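Local coordinates for protein adenylation domain (Streptomyces sp., PDB 5N9X) that belongs to the AMP-binding (ANL) family of adenylation domains and binds adenosine-5'-triphosphate and threonine, at residues Asp22-Ala27 and Gly47-Trp52; Glu373-Arg378 and Ala383-Thr388. All blocks are in the same frame, centred on the assembly; numbering follows the deposited sequence.

Interaction 1. Residues Asp22-Ala27 and Gly47-Trp52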
loop_
_atom_site.group_PDB
_atom_site.type_symbol
_atom_site.label_atom_id
_atom_site.label_comp_id
_atom_site.label_asym_id
_atom_site.label_seq_id
_atom_site.Cartn_x
_atom_site.Cartn_y
_atom_site.Cartn_z
ATOM N N ASP A 22 -8.272 -7.437 -20.249
ATOM C CA ASP A 22 -9.415 -8.323 -20.381
ATOM C C ASP A 22 -10.499 -7.949 -19.372
ATOM O O ASP A 22 -11.681 -7.824 -19.728
ATOM C CB ASP A 22 -9.020 -9.795 -20.164
ATOM C CG ASP A 22 -8.122 -10.367 -21.272
ATOM O OD1 ASP A 22 -8.253 -9.968 -22.455
ATOM O OD2 ASP A 22 -7.300 -11.261 -20.933
ATOM N N LEU A 23 -10.100 -7.782 -18.109
ATOM C CA LEU A 23 -11.044 -7.451 -17.044
ATOM C C LEU A 23 -11.810 -6.173 -17.325
ATOM O O LEU A 23 -13.036 -6.142 -17.194
ATOM C CB LEU A 23 -10.350 -7.339 -15.674
ATOM C CG LEU A 23 -9.612 -8.580 -15.129
ATOM C CD1 LEU A 23 -8.976 -8.281 -13.763
ATOM C CD2 LEU A 23 -10.449 -9.869 -15.078
ATOM N N PHE A 24 -11.099 -5.124 -17.709
ATOM C CA PHE A 24 -11.761 -3.883 -18.069
ATOM C C PHE A 24 -12.658 -4.053 -19.307
ATOM O O PHE A 24 -13.733 -3.455 -19.382
ATOM C CB PHE A 24 -10.755 -2.771 -18.340
ATOM C CG PHE A 24 -11.402 -1.450 -18.652
ATOM C CD1 PHE A 24 -12.351 -0.913 -17.794
ATOM C CD2 PHE A 24 -11.069 -0.746 -19.788
ATOM C CE1 PHE A 24 -12.950 0.305 -18.066
ATOM C CE2 PHE A 24 -11.676 0.469 -20.078
ATOM C CZ PHE A 24 -12.617 0.994 -19.212
ATOM N N SER A 25 -12.202 -4.849 -20.272
ATOM C CA SER A 25 -12.935 -5.065 -21.517
ATOM C C SER A 25 -14.282 -5.726 -21.257
ATOM O O SER A 25 -15.323 -5.288 -21.743
ATOM C CB SER A 25 -12.103 -5.916 -22.473
ATOM O OG SER A 25 -12.918 -6.484 -23.477
ATOM N N ARG A 26 -14.250 -6.783 -20.470
ATOM C CA ARG A 26 -15.463 -7.469 -20.086
ATOM C C ARG A 26 -16.453 -6.505 -19.425
ATOM O O ARG A 26 -17.533 -6.271 -19.939
ATOM C CB ARG A 26 -15.119 -8.627 -19.163
ATOM C CG ARG A 26 -16.279 -9.456 -18.744
ATOM C CD ARG A 26 -16.013 -9.921 -17.357
ATOM N NE ARG A 26 -15.610 -11.321 -17.332
ATOM C CZ ARG A 26 -15.007 -11.899 -16.295
ATOM N NH1 ARG A 26 -14.716 -11.191 -15.204
ATOM N NH2 ARG A 26 -14.676 -13.184 -16.356
ATOM N N ALA A 27 -16.061 -5.917 -18.302
ATOM C CA ALA A 27 -16.923 -4.978 -17.600
ATOM C C ALA A 27 -17.423 -3.837 -18.490
ATOM O O ALA A 27 -18.581 -3.434 -18.384
ATOM C CB ALA A 27 -16.191 -4.411 -16.398
ATOM N N GLY A 47 -18.317 2.607 -21.045
ATOM C CA GLY A 47 -18.275 2.766 -22.495
ATOM C C GLY A 47 -17.371 3.878 -23.016
ATOM O O GLY A 47 -16.593 3.654 -23.956
ATOM N N LEU A 48 -17.452 5.068 -22.417
ATOM C CA LEU A 48 -16.647 6.201 -22.897
ATOM C C LEU A 48 -15.185 6.124 -22.430
ATOM O O LEU A 48 -14.270 6.462 -23.189
ATOM C CB LEU A 48 -17.290 7.539 -22.480
ATOM C CG LEU A 48 -16.466 8.813 -22.758
ATOM C CD1 LEU A 48 -16.371 9.189 -24.247
ATOM C CD2 LEU A 48 -17.015 10.009 -21.924
ATOM N N LEU A 49 -14.966 5.676 -21.195
ATOM C CA LEU A 49 -13.616 5.369 -20.725
ATOM C C LEU A 49 -12.938 4.337 -21.651
ATOM O O LEU A 49 -11.779 4.509 -22.046
ATOM C CB LEU A 49 -13.649 4.867 -19.272
ATOM C CG LEU A 49 -12.300 4.602 -18.573
ATOM C CD1 LEU A 49 -11.251 5.714 -18.848
ATOM C CD2 LEU A 49 -12.449 4.354 -17.074
ATOM N N HIS A 50 -13.675 3.289 -22.018
ATOM C CA HIS A 50 -13.149 2.282 -22.926
ATOM C C HIS A 50 -12.749 2.875 -24.275
ATOM O O HIS A 50 -11.675 2.572 -24.801
ATOM C CB HIS A 50 -14.150 1.156 -23.140
ATOM C CG HIS A 50 -13.585 0.011 -23.916
ATOM N ND1 HIS A 50 -13.870 -0.202 -25.251
ATOM C CD2 HIS A 50 -12.723 -0.970 -23.554
ATOM C CE1 HIS A 50 -13.222 -1.276 -25.667
ATOM N NE2 HIS A 50 -12.519 -1.760 -24.658
ATOM N N SER A 51 -13.613 3.723 -24.830
ATOM C CA SER A 51 -13.292 4.428 -26.064
ATOM C C SER A 51 -12.016 5.260 -25.989
ATOM O O SER A 51 -11.165 5.199 -26.874
ATOM C CB SER A 51 -14.446 5.344 -26.465
ATOM O OG SER A 51 -15.298 4.668 -27.349
ATOM N N TRP A 52 -11.930 6.063 -24.937
ATOM C CA TRP A 52 -10.830 6.978 -24.696
ATOM C C TRP A 52 -9.525 6.165 -24.633
ATOM O O TRP A 52 -8.528 6.472 -25.313
ATOM C CB TRP A 52 -11.137 7.741 -23.398
ATOM C CG TRP A 52 -10.208 8.833 -22.982
ATOM C CD1 TRP A 52 -9.094 9.279 -23.645
ATOM C CD2 TRP A 52 -10.347 9.670 -21.822
ATOM N NE1 TRP A 52 -8.520 10.317 -22.945
ATOM C CE2 TRP A 52 -9.272 10.575 -21.826
ATOM C CE3 TRP A 52 -11.273 9.726 -20.774
ATOM C CZ2 TRP A 52 -9.103 11.544 -20.821
ATOM C CZ3 TRP A 52 -11.095 10.676 -19.765
ATOM C CH2 TRP A 52 -10.025 11.569 -19.799
#
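F24 reaches from helix 20-30 across to helix 46-62 and sets the far end of its ring against L49 and H50, two consecutive residues there. Its CB points at the neighbouring helix, and with CG turned anti to the backbone N (chi1 -177°) the ring extends straight over. The outermost atom, CZ, comes 3.7 Å from L49 CG, at the branch point of the leucine, with L49 CB and CD2 close behind. One atom round the ring, F24 CE2 lies 3.7 Å from H50 CA, so this corner of the phenyl group rests on the helix backbone itself. The imidazole of H50 flanks the same corner: its CD2 is 3.9 Å from F24 CE2, which sits at the imidazole edge, near its plane. The two ring planes are inclined at 45° with centroids 5.8 Å apart, an oblique meeting that is neither a stack nor a T-shape. No hydrogen bond links the two segments; van der Waals contact does all the work, and H50 borders it on a partly exposed flank. L86 of helix 79-90 touches both F24 and L49, adding a third helix to the contact. Y46, at the start of helix 46-62, also packs on F24, while L49 continues onto A36 and L37 of strand 35-39, an inner strand of its sheet.

Interaction 2. Residues Glu373-Arg378 and Ala383-Thr388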
loop_
_atom_site.group_PDB
_atom_site.type_symbol
_atom_site.label_atom_id
_atom_site.label_comp_id
_atom_site.label_asym_id
_atom_site.label_seq_id
_atom_site.Cartn_x
_atom_site.Cartn_y
_atom_site.Cartn_z
ATOM N N GLU A 373 8.134 -11.499 -10.061
ATOM C CA GLU A 373 9.282 -12.196 -10.617
ATOM C C GLU A 373 10.614 -11.630 -10.141
ATOM O O GLU A 373 11.630 -11.840 -10.790
ATOM C CB GLU A 373 9.241 -12.159 -12.149
ATOM C CG GLU A 373 8.043 -12.851 -12.777
ATOM C CD GLU A 373 7.998 -14.361 -12.561
ATOM O OE1 GLU A 373 8.801 -14.902 -11.759
ATOM O OE2 GLU A 373 7.124 -15.011 -13.185
ATOM N N GLY A 374 10.609 -10.909 -9.026
ATOM C CA GLY A 374 11.830 -10.348 -8.481
ATOM C C GLY A 374 11.985 -8.865 -8.767
ATOM O O GLY A 374 11.229 -8.299 -9.551
ATOM N N TYR A 375 12.976 -8.236 -8.138
ATOM C CA TYR A 375 13.195 -6.811 -8.310
ATOM C C TYR A 375 13.714 -6.490 -9.695
ATOM O O TYR A 375 14.271 -7.356 -10.382
ATOM C CB TYR A 375 14.164 -6.276 -7.247
ATOM C CG TYR A 375 13.633 -6.494 -5.857
ATOM C CD1 TYR A 375 12.554 -5.767 -5.394
ATOM C CD2 TYR A 375 14.189 -7.451 -5.021
ATOM C CE1 TYR A 375 12.051 -5.973 -4.139
ATOM C CE2 TYR A 375 13.694 -7.663 -3.761
ATOM C CZ TYR A 375 12.627 -6.919 -3.327
ATOM O OH TYR A 375 12.143 -7.119 -2.079
ATOM N N LEU A 376 13.499 -5.238 -10.093
ATOM C CA LEU A 376 14.080 -4.699 -11.312
ATOM C C LEU A 376 15.519 -4.230 -11.052
ATOM O O LEU A 376 15.762 -3.410 -10.154
ATOM C CB LEU A 376 13.221 -3.545 -11.837
ATOM C CG LEU A 376 13.717 -2.836 -13.093
ATOM C CD1 LEU A 376 13.110 -3.509 -14.320
ATOM C CD2 LEU A 376 13.355 -1.351 -13.042
ATOM N N ASN A 377 16.463 -4.758 -11.830
ATOM C CA ASN A 377 17.857 -4.320 -11.759
ATOM C C ASN A 377 18.456 -4.360 -10.338
ATOM O O ASN A 377 19.224 -3.481 -9.966
ATOM C CB ASN A 377 17.967 -2.904 -12.321
ATOM C CG ASN A 377 17.549 -2.823 -13.777
ATOM O OD1 ASN A 377 17.579 -3.820 -14.503
ATOM N ND2 ASN A 377 17.144 -1.632 -14.208
ATOM N N ARG A 378 18.051 -5.348 -9.539
ATOM C CA ARG A 378 18.642 -5.602 -8.222
ATOM C C ARG A 378 18.881 -7.097 -8.145
ATOM O O ARG A 378 18.208 -7.810 -7.405
ATOM C CB ARG A 378 17.736 -5.151 -7.075
ATOM C CG ARG A 378 17.294 -3.695 -7.125
ATOM C CD ARG A 378 18.383 -2.663 -6.846
ATOM N NE ARG A 378 17.810 -1.312 -6.866
ATOM C CZ ARG A 378 17.774 -0.493 -7.919
ATOM N NH1 ARG A 378 18.318 -0.841 -9.079
ATOM N NH2 ARG A 378 17.209 0.704 -7.800
ATOM N N ALA A 383 18.075 -12.594 -5.756
ATOM C CA ALA A 383 18.686 -13.861 -5.381
ATOM C C ALA A 383 18.411 -14.226 -3.929
ATOM O O ALA A 383 18.123 -15.374 -3.634
ATOM C CB ALA A 383 20.199 -13.806 -5.635
ATOM N N GLU A 384 18.496 -13.247 -3.031
ATOM C CA GLU A 384 18.322 -13.491 -1.603
ATOM C C GLU A 384 16.889 -13.701 -1.141
ATOM O O GLU A 384 16.633 -14.557 -0.292
ATOM C CB GLU A 384 18.906 -12.341 -0.788
ATOM C CG GLU A 384 20.384 -12.177 -0.897
ATOM C CD GLU A 384 20.825 -10.813 -0.415
ATOM O OE1 GLU A 384 21.943 -10.372 -0.788
ATOM O OE2 GLU A 384 20.023 -10.168 0.307
ATOM N N ARG A 385 15.964 -12.911 -1.679
ATOM C CA ARG A 385 14.607 -12.855 -1.148
ATOM C C ARG A 385 13.584 -13.685 -1.925
ATOM O O ARG A 385 12.476 -13.912 -1.448
ATOM C CB ARG A 385 14.159 -11.396 -1.078
ATOM C CG ARG A 385 14.909 -10.573 -0.062
ATOM C CD ARG A 385 14.301 -9.200 0.006
ATOM N NE ARG A 385 14.912 -8.363 1.030
ATOM C CZ ARG A 385 14.558 -7.098 1.252
ATOM N NH1 ARG A 385 13.590 -6.543 0.534
ATOM N NH2 ARG A 385 15.153 -6.393 2.208
ATOM N N PHE A 386 13.961 -14.125 -3.119
ATOM C CA PHE A 386 13.142 -15.040 -3.916
ATOM C C PHE A 386 13.944 -16.314 -4.142
ATOM O O PHE A 386 14.892 -16.298 -4.938
ATOM C CB PHE A 386 12.764 -14.435 -5.285
ATOM C CG PHE A 386 11.971 -13.157 -5.214
ATOM C CD1 PHE A 386 12.607 -11.941 -5.010
ATOM C CD2 PHE A 386 10.589 -13.165 -5.400
ATOM C CE1 PHE A 386 11.876 -10.755 -4.972
ATOM C CE2 PHE A 386 9.859 -11.992 -5.366
ATOM C CZ PHE A 386 10.502 -10.785 -5.146
ATOM N N THR A 387 13.578 -17.402 -3.462
ATOM C CA THR A 387 14.349 -18.648 -3.507
ATOM C C THR A 387 13.518 -19.850 -3.958
ATOM O O THR A 387 12.310 -19.906 -3.714
ATOM C CB THR A 387 14.968 -18.962 -2.131
ATOM O OG1 THR A 387 13.945 -18.927 -1.121
ATOM C CG2 THR A 387 15.990 -17.930 -1.797
ATOM N N THR A 388 14.175 -20.796 -4.628
ATOM C CA THR A 388 13.584 -22.089 -4.992
ATOM C C THR A 388 14.490 -23.194 -4.459
ATOM O O THR A 388 15.709 -23.158 -4.670
ATOM C CB THR A 388 13.429 -22.265 -6.520
ATOM O OG1 THR A 388 12.862 -21.083 -7.101
ATOM C CG2 THR A 388 12.566 -23.476 -6.850
#
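The CA of G374 lies over one face of the F386 ring, and the adjoining Y375 closes on an edge of the same ring. These two contacts make the tight part. G374 CA is 3.7 Å from the ring centroid, a CH-pi contact, with the closest approach, 3.5 Å, to F386 CE1. Glycine suits the site: at its backbone angles a CB would jam against the preceding carbonyl oxygen. Y375 then meets F386 edge-to-face: F386 directs its edge at the tyrosine face, with planes at 78° and centroids 5.6 Å apart. The nearest atoms are Y375 CE2 and F386 CE1, at 3.8 Å. F386 has just left the helix, and its CG stands anti to the carbonyl carbon (chi1 -60°), which lays the ring across the loop.

Towards R385 the packing gives way to a sparser, polar and partly exposed side. The arginine runs extended from CG to NE, crosses the tyrosine obliquely and gives one hydrogen bond, R385 NH1 to Y375 OH, 3.0 Å long and somewhat bent at 149°. The hydroxyl oxygen lies near the guanidinium plane, at its edge. E373, whose CB points away from the contact, makes a salt bridge with R180.

The tyrosine hydroxyl has three hydrogen-bond partners, R385, E315 and Y402, E315 being the strongest. That would anchor the end of the side chain, while the F386 edge bears on the ring face; the carboxylate and guanidinium on one oxygen probably polarise it. With the R385 side chain about 5 Å from the bound ATP and about 6 Å from the magnesium ion, this aromatic packing and polar network probably help place an arginine beside the nucleotide.

Overall arrangement
Both contacts are largely buried, yet they do different jobs. Interaction 1 joins two separate helices near the N-terminal end of the chain, about 25 Å from its centre, and has no hydrogen bond across it, a phenyl ring meeting a leucine and an imidazole. Interaction 2 folds a loop back on the helix end and strand that follow it, with only four residues between its segments, and adds a hydrogen bond to its aromatic packing. That polar element fits its place near the bound nucleotide, whereas interaction 1 is plain structural packing. The two share no helix or strand and do not touch: their centres are 34 Å apart and their nearest atoms about 17 Å.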